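Local coordinates for protein catalase (Corynebacterium glutamicum, PDB 4B7H) that breaks hydrogen peroxide down to water and oxygen with a haem group, binds NADPH, and is inhibited by nitric oxide, at residues A[117-122]-A[246-251]; A[202-207]-A[267-272]; A[337-342]-A[426-431]. All coordinates share one frame; numbering follows the deposited sequence.

Contact 1. Residues A[117-122]-A[246-251]; sequences PDTWRD and KVAGEN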
ATOM      1  N   PRO A 117       0.536 -26.985  -6.674  1.00 10.89           N
ATOM      2  CA  PRO A 117      -0.495 -27.985  -6.994  1.00 10.30           C
ATOM      3  C   PRO A 117      -1.582 -28.184  -5.933  1.00  8.93           C
ATOM      4  O   PRO A 117      -1.305 -28.211  -4.726  1.00 10.11           O
ATOM      5  CB  PRO A 117       0.312 -29.284  -7.143  1.00 11.21           C
ATOM      6  CG  PRO A 117       1.706 -28.838  -7.410  1.00 11.79           C
ATOM      7  CD  PRO A 117       1.871 -27.596  -6.593  1.00 13.35           C
ATOM      8  N   ASP A 118      -2.810 -28.392  -6.406  1.00  9.06           N
ATOM      9  CA  ASP A 118      -3.933 -28.709  -5.539  1.00  9.35           C
ATOM     10  C   ASP A 118      -3.731 -30.029  -4.795  1.00  8.66           C
ATOM     11  O   ASP A 118      -4.326 -30.234  -3.734  1.00 10.20           O
ATOM     12  CB  ASP A 118      -5.210 -28.860  -6.367  1.00 10.33           C
ATOM     13  CG  ASP A 118      -5.705 -27.552  -6.973  1.00  8.96           C
ATOM     14  OD1 ASP A 118      -5.328 -26.449  -6.520  1.00  8.77           O
ATOM     15  OD2 ASP A 118      -6.523 -27.643  -7.905  1.00  9.00           O
ATOM     16  N   THR A 119      -2.920 -30.932  -5.349  1.00  9.75           N
ATOM     17  CA  THR A 119      -2.832 -32.287  -4.792  1.00  9.96           C
ATOM     18  C   THR A 119      -1.514 -32.615  -4.085  1.00  9.91           C
ATOM     19  O   THR A 119      -1.172 -33.790  -3.901  1.00 11.39           O
ATOM     20  CB  THR A 119      -3.180 -33.383  -5.836  1.00 10.72           C
ATOM     21  OG1 THR A 119      -2.259 -33.325  -6.931  1.00 10.98           O
ATOM     22  CG2 THR A 119      -4.586 -33.178  -6.369  1.00 12.29           C
ATOM     23  N   TRP A 120      -0.773 -31.588  -3.673  1.00 10.17           N
ATOM     24  CA  TRP A 120       0.251 -31.807  -2.659  1.00 10.29           C
ATOM     25  C   TRP A 120      -0.466 -32.335  -1.412  1.00  9.81           C
ATOM     26  O   TRP A 120      -1.596 -31.930  -1.137  1.00 11.01           O
ATOM     27  CB  TRP A 120       0.955 -30.498  -2.293  1.00 10.21           C
ATOM     28  CG  TRP A 120       2.072 -30.105  -3.197  1.00 10.44           C
ATOM     29  CD1 TRP A 120       2.539 -30.797  -4.278  1.00 11.88           C
ATOM     30  CD2 TRP A 120       2.876 -28.926  -3.094  1.00 10.39           C
ATOM     31  NE1 TRP A 120       3.584 -30.120  -4.852  1.00 13.90           N
ATOM     32  CE2 TRP A 120       3.806 -28.962  -4.151  1.00 12.74           C
ATOM     33  CE3 TRP A 120       2.889 -27.837  -2.217  1.00 10.73           C
ATOM     34  CZ2 TRP A 120       4.750 -27.951  -4.353  1.00 14.97           C
ATOM     35  CZ3 TRP A 120       3.826 -26.829  -2.420  1.00 11.70           C
ATOM     36  CH2 TRP A 120       4.744 -26.896  -3.479  1.00 14.89           C
ATOM     37  N   ARG A 121       0.178 -33.227  -0.658  1.00  9.39           N
ATOM     38  CA  ARG A 121      -0.366 -33.640   0.640  1.00  8.99           C
ATOM     39  C   ARG A 121      -0.497 -32.412   1.530  1.00  9.25           C
ATOM     40  O   ARG A 121       0.465 -31.663   1.719  1.00 11.29           O
ATOM     41  CB  ARG A 121       0.510 -34.694   1.332  1.00  9.43           C
ATOM     42  CG  ARG A 121      -0.052 -35.111   2.707  1.00  9.85           C
ATOM     43  CD  ARG A 121       0.764 -36.195   3.422  1.00 10.11           C
ATOM     44  NE  ARG A 121       0.887 -37.364   2.558  1.00 10.24           N
ATOM     45  CZ  ARG A 121      -0.062 -38.280   2.379  1.00  9.84           C
ATOM     46  NH1 ARG A 121      -1.199 -38.228   3.066  1.00 10.34           N
ATOM     47  NH2 ARG A 121       0.144 -39.282   1.532  1.00 12.10           N
ATOM     48  N   ASP A 122      -1.692 -32.193   2.061  1.00  9.00           N
ATOM     49  CA  ASP A 122      -1.951 -31.015   2.872  1.00  9.31           C
ATOM     50  C   ASP A 122      -3.345 -31.116   3.442  1.00  7.54           C
ATOM     51  O   ASP A 122      -4.183 -31.865   2.929  1.00  9.64           O
ATOM     52  CB  ASP A 122      -1.876 -29.745   2.012  1.00 10.63           C
ATOM     53  CG  ASP A 122      -1.294 -28.560   2.758  1.00 12.51           C
ATOM     54  OD1 ASP A 122      -1.131 -28.637   4.002  1.00 15.33           O
ATOM     55  OD2 ASP A 122      -0.995 -27.538   2.095  1.00 10.98           O
ATOM     56  N   LYS A 246       1.699 -37.757  -8.822  1.00 15.21           N
ATOM     57  CA  LYS A 246       1.602 -37.798 -10.281  1.00 13.69           C
ATOM     58  C   LYS A 246       0.633 -36.737 -10.807  1.00 14.14           C
ATOM     59  O   LYS A 246       0.943 -36.017 -11.761  1.00 14.44           O
ATOM     60  CB  LYS A 246       1.179 -39.185 -10.766  1.00 15.34           C
ATOM     61  CG  LYS A 246       1.197 -39.344 -12.284  1.00 19.92           C
ATOM     62  CD  LYS A 246       0.869 -40.775 -12.700  1.00 25.27           C
ATOM     63  CE  LYS A 246       0.984 -40.970 -14.208  1.00 36.03           C
ATOM     64  NZ  LYS A 246      -0.280 -40.641 -14.928  1.00 42.27           N
ATOM     65  N   VAL A 247      -0.534 -36.636 -10.179  1.00 12.74           N
ATOM     66  CA  VAL A 247      -1.516 -35.625 -10.567  1.00 12.94           C
ATOM     67  C   VAL A 247      -0.985 -34.206 -10.358  1.00 13.35           C
ATOM     68  O   VAL A 247      -1.271 -33.312 -11.153  1.00 12.50           O
ATOM     69  CB  VAL A 247      -2.858 -35.829  -9.824  1.00 12.33           C
ATOM     70  CG1 VAL A 247      -3.808 -34.648 -10.055  1.00 13.13           C
ATOM     71  CG2 VAL A 247      -3.507 -37.141 -10.275  1.00 12.05           C
ATOM     72  N   ALA A 248      -0.196 -34.001  -9.308  1.00 12.92           N
ATOM     73  CA  ALA A 248       0.367 -32.677  -9.035  1.00 15.85           C
ATOM     74  C   ALA A 248       1.168 -32.165 -10.233  1.00 15.28           C
ATOM     75  O   ALA A 248       1.146 -30.970 -10.549  1.00 17.99           O
ATOM     76  CB  ALA A 248       1.233 -32.713  -7.788  1.00 16.47           C
ATOM     77  N   GLY A 249       1.863 -33.076 -10.907  1.00 15.70           N
ATOM     78  CA  GLY A 249       2.625 -32.726 -12.094  1.00 16.88           C
ATOM     79  C   GLY A 249       1.791 -32.606 -13.358  1.00 19.65           C
ATOM     80  O   GLY A 249       2.052 -31.748 -14.206  1.00 25.94           O
ATOM     81  N   GLU A 250       0.786 -33.464 -13.490  1.00 16.48           N
ATOM     82  CA  GLU A 250      -0.044 -33.500 -14.692  1.00 17.30           C
ATOM     83  C   GLU A 250      -1.014 -32.328 -14.772  1.00 16.42           C
ATOM     84  O   GLU A 250      -1.270 -31.780 -15.852  1.00 16.64           O
ATOM     85  CB  GLU A 250      -0.837 -34.803 -14.738  1.00 18.32           C
ATOM     86  CG  GLU A 250       0.010 -36.048 -14.858  1.00 19.95           C
ATOM     87  CD  GLU A 250      -0.821 -37.317 -14.885  1.00 26.78           C
ATOM     88  OE1 GLU A 250      -1.885 -37.359 -14.225  1.00 25.69           O
ATOM     89  OE2 GLU A 250      -0.405 -38.277 -15.568  1.00 28.87           O
ATOM     90  N   ASN A 251      -1.594 -31.976 -13.633  1.00 12.67           N
ATOM     91  CA  ASN A 251      -2.516 -30.852 -13.574  1.00 11.26           C
ATOM     92  C   ASN A 251      -2.461 -30.232 -12.192  1.00  9.75           C
ATOM     93  O   ASN A 251      -3.108 -30.717 -11.262  1.00 10.26           O
ATOM     94  CB  ASN A 251      -3.949 -31.279 -13.910  1.00 13.18           C
ATOM     95  CG  ASN A 251      -4.901 -30.092 -14.023  1.00 14.36           C
ATOM     96  OD1 ASN A 251      -4.514 -28.944 -13.773  1.00 14.83           O
ATOM     97  ND2 ASN A 251      -6.149 -30.362 -14.412  1.00 18.21           N
TER
HETATM   98  O   HOH W   1      -2.684 -31.019  -8.478  1.00 12.80           O
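The methyl of A248 packs against P117, T119 and W120, and the contact illustrates how a helix can dock on a tight turn largely through one alanine, with V247 beside it. P117 to W120 form a type I beta turn. The pyrrolidine presents its CB to A248 CB at 3.6 Å, close for two carbons, while CD1 of the W120 indole stands 4.2 Å from the same A248 CB. Within the turn, P117 CD lies over one face of the indole, toward its rim. V247 adds a flank: its CG1, placed anti to the backbone N (chi1 171°), approaches T119 CG2 at 4.0 Å, the two side chains crossing at about a right angle.

Between 117-122 and 246-251 the polar link runs through water. T119 OG1 lies 3.2 Å from A248 N, but the angle is too poor for a hydrogen bond; this hydroxyl is instead hydrogen-bonded to the carbonyl of A244, one turn earlier on the helix. A water donates to T119 OG1 (2.8 Å) and to N251 O (2.8 Å), tying the turn to the residue where the chain leaves helical geometry.

The contact fastens the loop between strands 100-108 and 125-132 to the C-terminal end of helix 241-250. D118 extends the attachment to the start of helix 254-264 by accepting from the backbone N of R256, and its salt bridge to K72 points back toward strand 73-82.

Contact 2. Residues A[202-207]-A[267-272]; sequences TSRHQD and DFPIWD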
ATOM      1  N   THR A 202     -10.682 -34.674  -4.928  1.00  9.95           N
ATOM      2  CA  THR A 202     -11.324 -33.434  -5.345  1.00  9.43           C
ATOM      3  C   THR A 202     -11.811 -32.657  -4.132  1.00  9.82           C
ATOM      4  O   THR A 202     -11.761 -33.145  -2.993  1.00 11.07           O
ATOM      5  CB  THR A 202     -12.561 -33.688  -6.245  1.00 10.28           C
ATOM      6  OG1 THR A 202     -13.658 -34.112  -5.427  1.00 11.13           O
ATOM      7  CG2 THR A 202     -12.283 -34.743  -7.319  1.00 10.88           C
ATOM      8  N   SER A 203     -12.304 -31.451  -4.381  1.00  9.36           N
ATOM      9  CA  SER A 203     -12.956 -30.680  -3.333  1.00  9.05           C
ATOM     10  C   SER A 203     -14.326 -31.228  -2.972  1.00  8.83           C
ATOM     11  O   SER A 203     -14.835 -30.958  -1.880  1.00  9.53           O
ATOM     12  CB  SER A 203     -13.120 -29.232  -3.769  1.00  8.79           C
ATOM     13  OG  SER A 203     -11.868 -28.632  -3.997  1.00  9.54           O
ATOM     14  N   ARG A 204     -14.936 -31.969  -3.900  1.00  9.71           N
ATOM     15  CA  ARG A 204     -16.283 -32.502  -3.713  1.00 10.14           C
ATOM     16  C   ARG A 204     -16.291 -33.792  -2.903  1.00 10.49           C
ATOM     17  O   ARG A 204     -17.315 -34.153  -2.310  1.00 11.23           O
ATOM     18  CB  ARG A 204     -16.939 -32.759  -5.072  1.00 10.17           C
ATOM     19  CG  ARG A 204     -16.947 -31.537  -5.994  1.00  9.85           C
ATOM     20  CD  ARG A 204     -17.581 -31.856  -7.345  1.00 10.94           C
ATOM     21  NE  ARG A 204     -16.733 -32.729  -8.151  1.00 11.34           N
ATOM     22  CZ  ARG A 204     -17.098 -33.906  -8.644  1.00 11.64           C
ATOM     23  NH1 ARG A 204     -18.321 -34.386  -8.431  1.00 13.66           N
ATOM     24  NH2 ARG A 204     -16.230 -34.607  -9.361  1.00 12.32           N
ATOM     25  N   HIS A 205     -15.151 -34.481  -2.888  1.00 10.59           N
ATOM     26  CA  HIS A 205     -15.034 -35.790  -2.257  1.00 11.55           C
ATOM     27  C   HIS A 205     -14.300 -35.743  -0.920  1.00 10.79           C
ATOM     28  O   HIS A 205     -13.391 -36.542  -0.657  1.00 11.25           O
ATOM     29  CB  HIS A 205     -14.345 -36.759  -3.219  1.00 11.22           C
ATOM     30  CG  HIS A 205     -15.156 -37.063  -4.443  1.00 11.22           C
ATOM     31  ND1 HIS A 205     -15.088 -36.310  -5.595  1.00 12.98           N
ATOM     32  CD2 HIS A 205     -16.076 -38.029  -4.681  1.00 11.47           C
ATOM     33  CE1 HIS A 205     -15.916 -36.808  -6.497  1.00 13.76           C
ATOM     34  NE2 HIS A 205     -16.531 -37.850  -5.965  1.00 13.59           N
ATOM     35  N   GLN A 206     -14.705 -34.794  -0.081  1.00 10.63           N
ATOM     36  CA  GLN A 206     -14.168 -34.655   1.269  1.00 10.06           C
ATOM     37  C   GLN A 206     -15.257 -34.048   2.133  1.00  9.89           C
ATOM     38  O   GLN A 206     -16.111 -33.302   1.637  1.00 10.31           O
ATOM     39  CB  GLN A 206     -12.938 -33.736   1.275  1.00 10.67           C
ATOM     40  CG  GLN A 206     -13.290 -32.287   0.953  1.00 10.72           C
ATOM     41  CD  GLN A 206     -12.093 -31.402   0.719  1.00  9.92           C
ATOM     42  OE1 GLN A 206     -10.948 -31.764   1.023  1.00 10.98           O
ATOM     43  NE2 GLN A 206     -12.350 -30.226   0.159  1.00 10.24           N
ATOM     44  N   ASP A 207     -15.248 -34.385   3.419  1.00  9.71           N
ATOM     45  CA  ASP A 207     -16.088 -33.689   4.382  1.00  9.43           C
ATOM     46  C   ASP A 207     -15.499 -32.319   4.691  1.00 10.04           C
ATOM     47  O   ASP A 207     -14.312 -32.064   4.443  1.00 10.39           O
ATOM     48  CB  ASP A 207     -16.146 -34.438   5.713  1.00  9.82           C
ATOM     49  CG  ASP A 207     -16.971 -35.711   5.664  1.00 12.27           C
ATOM     50  OD1 ASP A 207     -17.851 -35.856   4.783  1.00 12.74           O
ATOM     51  OD2 ASP A 207     -16.748 -36.554   6.565  1.00 12.92           O
ATOM     52  N   ASP A 267     -23.533 -31.157 -12.413  1.00 13.93           N
ATOM     53  CA  ASP A 267     -23.303 -32.156 -11.375  0.51 14.23           C
ATOM     54  C   ASP A 267     -23.005 -31.450 -10.053  1.00 13.25           C
ATOM     55  O   ASP A 267     -21.875 -31.492  -9.545  1.00 14.18           O
ATOM     56  CB  ASP A 267     -22.144 -33.074 -11.781  0.51 14.45           C
ATOM     57  CG  ASP A 267     -21.992 -34.278 -10.865  0.51 15.23           C
ATOM     58  OD1 ASP A 267     -22.934 -34.584 -10.105  0.51 14.84           O
ATOM     59  OD2 ASP A 267     -20.926 -34.929 -10.919  0.51 19.68           O
ATOM     60  N   PHE A 268     -24.023 -30.799  -9.507  1.00 12.15           N
ATOM     61  CA  PHE A 268     -23.842 -29.945  -8.341  1.00 11.71           C
ATOM     62  C   PHE A 268     -23.531 -30.756  -7.086  1.00 12.10           C
ATOM     63  O   PHE A 268     -24.327 -31.600  -6.686  1.00 14.17           O
ATOM     64  CB  PHE A 268     -25.103 -29.115  -8.104  1.00 12.15           C
ATOM     65  CG  PHE A 268     -25.561 -28.324  -9.307  1.00 12.15           C
ATOM     66  CD1 PHE A 268     -24.658 -27.606 -10.090  1.00 12.20           C
ATOM     67  CD2 PHE A 268     -26.906 -28.302  -9.655  1.00 14.51           C
ATOM     68  CE1 PHE A 268     -25.098 -26.874 -11.192  1.00 13.79           C
ATOM     69  CE2 PHE A 268     -27.348 -27.583 -10.745  1.00 14.83           C
ATOM     70  CZ  PHE A 268     -26.442 -26.864 -11.517  1.00 15.01           C
ATOM     71  N   PRO A 269     -22.379 -30.494  -6.447  1.00 10.12           N
ATOM     72  CA  PRO A 269     -22.031 -31.236  -5.232  1.00  9.56           C
ATOM     73  C   PRO A 269     -22.841 -30.767  -4.024  1.00 10.32           C
ATOM     74  O   PRO A 269     -23.169 -29.572  -3.902  1.00 11.53           O
ATOM     75  CB  PRO A 269     -20.543 -30.924  -5.042  1.00 10.35           C
ATOM     76  CG  PRO A 269     -20.369 -29.576  -5.654  1.00 10.75           C
ATOM     77  CD  PRO A 269     -21.320 -29.547  -6.838  1.00 11.26           C
ATOM     78  N   ILE A 270     -23.159 -31.716  -3.147  1.00 10.59           N
ATOM     79  CA  ILE A 270     -24.001 -31.468  -1.986  1.00 11.26           C
ATOM     80  C   ILE A 270     -23.310 -31.986  -0.730  1.00 10.43           C
ATOM     81  O   ILE A 270     -22.592 -32.992  -0.774  1.00 11.32           O
ATOM     82  CB  ILE A 270     -25.373 -32.167  -2.158  1.00 12.06           C
ATOM     83  CG1 ILE A 270     -26.114 -31.599  -3.370  1.00 14.38           C
ATOM     84  CG2 ILE A 270     -26.229 -32.031  -0.908  1.00 13.50           C
ATOM     85  CD1 ILE A 270     -27.251 -32.469  -3.845  1.00 17.43           C
ATOM     86  N   TRP A 271     -23.501 -31.279   0.379  1.00 10.32           N
ATOM     87  CA  TRP A 271     -23.071 -31.741   1.693  1.00  9.88           C
ATOM     88  C   TRP A 271     -24.243 -31.670   2.654  1.00 10.28           C
ATOM     89  O   TRP A 271     -24.994 -30.691   2.654  1.00 11.64           O
ATOM     90  CB  TRP A 271     -21.963 -30.846   2.247  1.00 10.12           C
ATOM     91  CG  TRP A 271     -20.610 -31.057   1.638  1.00  9.34           C
ATOM     92  CD1 TRP A 271     -19.563 -31.744   2.188  1.00  9.97           C
ATOM     93  CD2 TRP A 271     -20.153 -30.582   0.363  1.00  9.29           C
ATOM     94  NE1 TRP A 271     -18.481 -31.729   1.331  1.00 10.40           N
ATOM     95  CE2 TRP A 271     -18.815 -31.015   0.210  1.00  9.78           C
ATOM     96  CE3 TRP A 271     -20.739 -29.825  -0.659  1.00 10.08           C
ATOM     97  CZ2 TRP A 271     -18.055 -30.717  -0.924  1.00  9.79           C
ATOM     98  CZ3 TRP A 271     -19.983 -29.528  -1.790  1.00 11.26           C
ATOM     99  CH2 TRP A 271     -18.652 -29.973  -1.912  1.00 10.88           C
ATOM    100  N   ASP A 272     -24.394 -32.698   3.482  1.00 11.95           N
ATOM    101  CA  ASP A 272     -25.372 -32.638   4.563  1.00 12.76           C
ATOM    102  C   ASP A 272     -24.784 -31.916   5.777  1.00 12.37           C
ATOM    103  O   ASP A 272     -23.688 -32.241   6.231  1.00 14.79           O
ATOM    104  CB  ASP A 272     -25.859 -34.039   4.922  1.00 13.89           C
ATOM    105  CG  ASP A 272     -26.727 -34.631   3.835  1.00 14.77           C
ATOM    106  OD1 ASP A 272     -27.879 -34.166   3.688  1.00 18.37           O
ATOM    107  OD2 ASP A 272     -26.254 -35.537   3.117  1.00 19.55           O
TER
HETATM  108  O   HOH W   2     -20.796 -33.249  -7.557  1.00 14.85           O
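W271 NE1 donates to Q206 O at 2.9 Å, a nearly straight bond (168°) that links a loop to the catalase beta-barrel, since W271 belongs to strand 270-279 of the antiparallel sheet. The carbonyl oxygen sits at the indole edge, only 8° out of the ring plane, so the N-H is met head-on. Along the same edge S203 O comes to 3.4 Å from W271 CZ2; two carbonyls of the loop, three residues apart, thus lie at the rim of the ring.

At the other end of the contact, the guanidinium of R204 pairs through NE with D258 on helix 254-264. Water supplies the link to 267-272, accepting from R204 NH1 in the guanidinium plane and donating to D267 O at 2.9 Å. A long charge pairing of R204 with the D267 carboxylate is doubtful, because that side chain has two conformers.

Packing fills the middle. The aliphatic part of R204 crosses the P269 ring at about a right angle, its CG 3.8 Å from P269 CB, before the chain bends at chi3 (-71°), beyond the proline, so that NH1 reaches the water. The F310 ring of strand 305-314 meets that of W271 with the planes about 15° apart, and F126 meets it edge-to-face. The loop backbone closes on the indole through R204 CA, which lies 3.8 Å from W271 CZ2.

Contact 3. Residues A[337-342]-A[426-431]; sequences VGLSPD and DDIYVN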
ATOM      1  N   VAL A 337     -25.119 -17.360  17.383  1.00 10.33           N
ATOM      2  CA  VAL A 337     -23.850 -18.083  17.308  1.00 10.09           C
ATOM      3  C   VAL A 337     -22.818 -17.361  18.166  1.00  9.21           C
ATOM      4  O   VAL A 337     -22.749 -16.126  18.165  1.00 11.48           O
ATOM      5  CB  VAL A 337     -23.310 -18.149  15.866  1.00 11.74           C
ATOM      6  CG1 VAL A 337     -21.956 -18.840  15.823  1.00 13.80           C
ATOM      7  CG2 VAL A 337     -24.295 -18.867  14.961  1.00 12.38           C
ATOM      8  N   GLY A 338     -22.032 -18.126  18.915  1.00  9.65           N
ATOM      9  CA  GLY A 338     -20.968 -17.562  19.721  1.00 10.24           C
ATOM     10  C   GLY A 338     -19.682 -18.355  19.599  1.00  9.39           C
ATOM     11  O   GLY A 338     -19.622 -19.374  18.893  1.00  9.69           O
ATOM     12  N   LEU A 339     -18.659 -17.880  20.304  1.00 10.16           N
ATOM     13  CA  LEU A 339     -17.340 -18.497  20.307  1.00  9.90           C
ATOM     14  C   LEU A 339     -17.211 -19.470  21.494  1.00 10.09           C
ATOM     15  O   LEU A 339     -18.220 -19.983  21.996  1.00 11.44           O
ATOM     16  CB  LEU A 339     -16.260 -17.406  20.357  1.00 10.53           C
ATOM     17  CG  LEU A 339     -16.461 -16.277  19.339  1.00 10.63           C
ATOM     18  CD1 LEU A 339     -15.454 -15.143  19.528  1.00 12.14           C
ATOM     19  CD2 LEU A 339     -16.401 -16.831  17.915  1.00 12.35           C
ATOM     20  N   SER A 340     -15.981 -19.712  21.940  1.00  9.86           N
ATOM     21  CA  SER A 340     -15.694 -20.623  23.051  1.00  9.99           C
ATOM     22  C   SER A 340     -14.282 -20.302  23.523  1.00 10.69           C
ATOM     23  O   SER A 340     -13.571 -19.558  22.843  1.00 11.44           O
ATOM     24  CB  SER A 340     -15.770 -22.081  22.584  1.00 10.55           C
ATOM     25  OG  SER A 340     -14.635 -22.427  21.801  1.00 11.12           O
ATOM     26  N   PRO A 341     -13.864 -20.850  24.681  1.00 11.53           N
ATOM     27  CA  PRO A 341     -12.482 -20.652  25.150  1.00 12.12           C
ATOM     28  C   PRO A 341     -11.479 -21.592  24.491  1.00 12.63           C
ATOM     29  O   PRO A 341     -10.651 -22.215  25.165  1.00 17.31           O
ATOM     30  CB  PRO A 341     -12.558 -20.929  26.658  1.00 15.30           C
ATOM     31  CG  PRO A 341     -13.833 -21.633  26.888  1.00 13.84           C
ATOM     32  CD  PRO A 341     -14.751 -21.385  25.729  1.00 11.96           C
ATOM     33  N   ASP A 342     -11.600 -21.716  23.178  1.00 10.50           N
ATOM     34  CA  ASP A 342     -10.598 -22.338  22.325  1.00  9.38           C
ATOM     35  C   ASP A 342      -9.639 -21.213  21.916  1.00  9.77           C
ATOM     36  O   ASP A 342     -10.027 -20.286  21.196  1.00  9.18           O
ATOM     37  CB  ASP A 342     -11.314 -22.964  21.121  1.00  8.80           C
ATOM     38  CG  ASP A 342     -10.371 -23.557  20.095  1.00  9.54           C
ATOM     39  OD1 ASP A 342      -9.228 -23.074  19.932  1.00  9.53           O
ATOM     40  OD2 ASP A 342     -10.803 -24.508  19.411  1.00  9.97           O
ATOM     41  N   ASP A 426     -23.153 -12.230  25.966  1.00 10.41           N
ATOM     42  CA  ASP A 426     -23.552 -13.507  25.369  1.00 10.81           C
ATOM     43  C   ASP A 426     -23.329 -13.563  23.855  1.00 11.37           C
ATOM     44  O   ASP A 426     -23.172 -14.641  23.285  1.00 12.21           O
ATOM     45  CB  ASP A 426     -25.013 -13.849  25.718  1.00 12.58           C
ATOM     46  CG  ASP A 426     -26.000 -12.823  25.197  1.00 17.92           C
ATOM     47  OD1 ASP A 426     -25.839 -11.629  25.509  1.00 19.92           O
ATOM     48  OD2 ASP A 426     -26.947 -13.212  24.480  1.00 31.15           O
ATOM     49  N   ASP A 427     -23.318 -12.403  23.210  1.00 10.16           N
ATOM     50  CA  ASP A 427     -23.060 -12.323  21.775  1.00 10.82           C
ATOM     51  C   ASP A 427     -21.624 -12.701  21.415  1.00 10.20           C
ATOM     52  O   ASP A 427     -21.341 -13.022  20.264  1.00 11.24           O
ATOM     53  CB  ASP A 427     -23.323 -10.905  21.307  1.00 10.04           C
ATOM     54  CG  ASP A 427     -22.493  -9.906  22.062  1.00 10.46           C
ATOM     55  OD1 ASP A 427     -22.815  -9.641  23.239  1.00 11.57           O
ATOM     56  OD2 ASP A 427     -21.494  -9.416  21.496  1.00 11.27           O
ATOM     57  N   ILE A 428     -20.717 -12.629  22.385  1.00 10.33           N
ATOM     58  CA  ILE A 428     -19.375 -13.163  22.200  1.00  9.75           C
ATOM     59  C   ILE A 428     -19.453 -14.656  22.512  1.00 10.68           C
ATOM     60  O   ILE A 428     -19.305 -15.485  21.612  1.00 10.45           O
ATOM     61  CB  ILE A 428     -18.339 -12.401  23.055  1.00 10.06           C
ATOM     62  CG1 ILE A 428     -18.462 -10.896  22.794  1.00 11.88           C
ATOM     63  CG2 ILE A 428     -16.928 -12.870  22.731  1.00 11.99           C
ATOM     64  CD1 ILE A 428     -17.535 -10.051  23.636  1.00 12.45           C
ATOM     65  N   TYR A 429     -19.710 -14.979  23.779  1.00 10.38           N
ATOM     66  CA  TYR A 429     -20.209 -16.303  24.183  1.00  9.86           C
ATOM     67  C   TYR A 429     -20.600 -16.256  25.648  1.00 10.98           C
ATOM     68  O   TYR A 429     -20.097 -15.420  26.407  1.00 11.55           O
ATOM     69  CB  TYR A 429     -19.214 -17.460  23.933  1.00 10.44           C
ATOM     70  CG  TYR A 429     -17.858 -17.340  24.602  1.00 10.73           C
ATOM     71  CD1 TYR A 429     -16.872 -16.527  24.062  1.00 10.80           C
ATOM     72  CD2 TYR A 429     -17.549 -18.070  25.740  1.00 10.62           C
ATOM     73  CE1 TYR A 429     -15.618 -16.423  24.643  1.00 11.56           C
ATOM     74  CE2 TYR A 429     -16.291 -17.976  26.337  1.00 10.68           C
ATOM     75  CZ  TYR A 429     -15.333 -17.138  25.787  1.00 10.89           C
ATOM     76  OH  TYR A 429     -14.079 -17.030  26.363  1.00 11.64           O
ATOM     77  N   VAL A 430     -21.521 -17.130  26.041  1.00 10.71           N
ATOM     78  CA  VAL A 430     -21.786 -17.327  27.461  1.00 11.39           C
ATOM     79  C   VAL A 430     -20.610 -18.136  27.989  1.00 10.48           C
ATOM     80  O   VAL A 430     -20.429 -19.304  27.619  1.00 11.83           O
ATOM     81  CB  VAL A 430     -23.093 -18.092  27.716  1.00 12.42           C
ATOM     82  CG1 VAL A 430     -23.330 -18.237  29.218  1.00 13.57           C
ATOM     83  CG2 VAL A 430     -24.264 -17.375  27.066  1.00 13.26           C
ATOM     84  N   ASN A 431     -19.787 -17.518  28.827  1.00 11.48           N
ATOM     85  CA  ASN A 431     -18.550 -18.171  29.240  1.00 11.73           C
ATOM     86  C   ASN A 431     -18.767 -19.217  30.326  1.00 12.25           C
ATOM     87  O   ASN A 431     -19.683 -19.094  31.151  1.00 11.87           O
ATOM     88  CB  ASN A 431     -17.511 -17.145  29.701  1.00 12.87           C
ATOM     89  CG  ASN A 431     -18.011 -16.281  30.844  1.00 12.10           C
ATOM     90  OD1 ASN A 431     -18.540 -15.189  30.624  1.00 13.82           O
ATOM     91  ND2 ASN A 431     -17.850 -16.768  32.074  1.00 12.38           N
TER
HETATM   92  O   HOH W   3     -23.089 -13.340  18.075  1.00 11.60           O
HETATM   93  O   HOH W   4     -23.895 -15.661  20.760  1.00 16.26           O
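L339 and Y429 meet in a buried loop-to-loop contact just beyond the short strand 337-338, where a later, irregular part of the chain folds back against the barrel domain. One direct backbone bond sets the spacing: L339 N donates to I428 O at 2.8 Å, almost straight at 169°. Two waters extend the polar seam from V337 O, one bridging to D427 O and the other, weakly held at V337 O, to D426 O.

The Y429 ring lies along the backbone of 339-341. Its CG, between its own N and carbonyl carbon (chi1 58°), brings one face of the ring against S340, whose CA is 4.1 Å from the plane, over the centre. L339 CB touches Y429 CD1 at 3.9 Å, and P341 CD reaches CE2 of the Y429 ring at 3.8 Å. L339 O is buried against Y429 CB (3.3 Å) and has no polar partner in the model.

L439 of a second subunit packs on I428 and Y429. Helix 343-359 packs on L339 through L345 and I349, and its Q346 bonds the Y429 hydroxyl, while strand 214-217 pairs with 337-338.

All three contacts are largely buried, contact 2 carrying an exposed end at D267. Contacts 1 and 2 interleave along the chain, their centres about 19 Å apart, and helix 254-264 meets both, at D118 and at R204. Contacts 2 and 3 reach the same sheet from different parts, the one through a long strand, the other through a short one. Chemistry follows place: contact 1, helix on turn, is mostly apolar with a water link; contact 2 joins an indole bond to a water-linked arginine; contact 3 relies on backbone, waters and a flat ring. Contact 3 also meets residues of three other subunits, whereas no other chain touches the segments of contact 2.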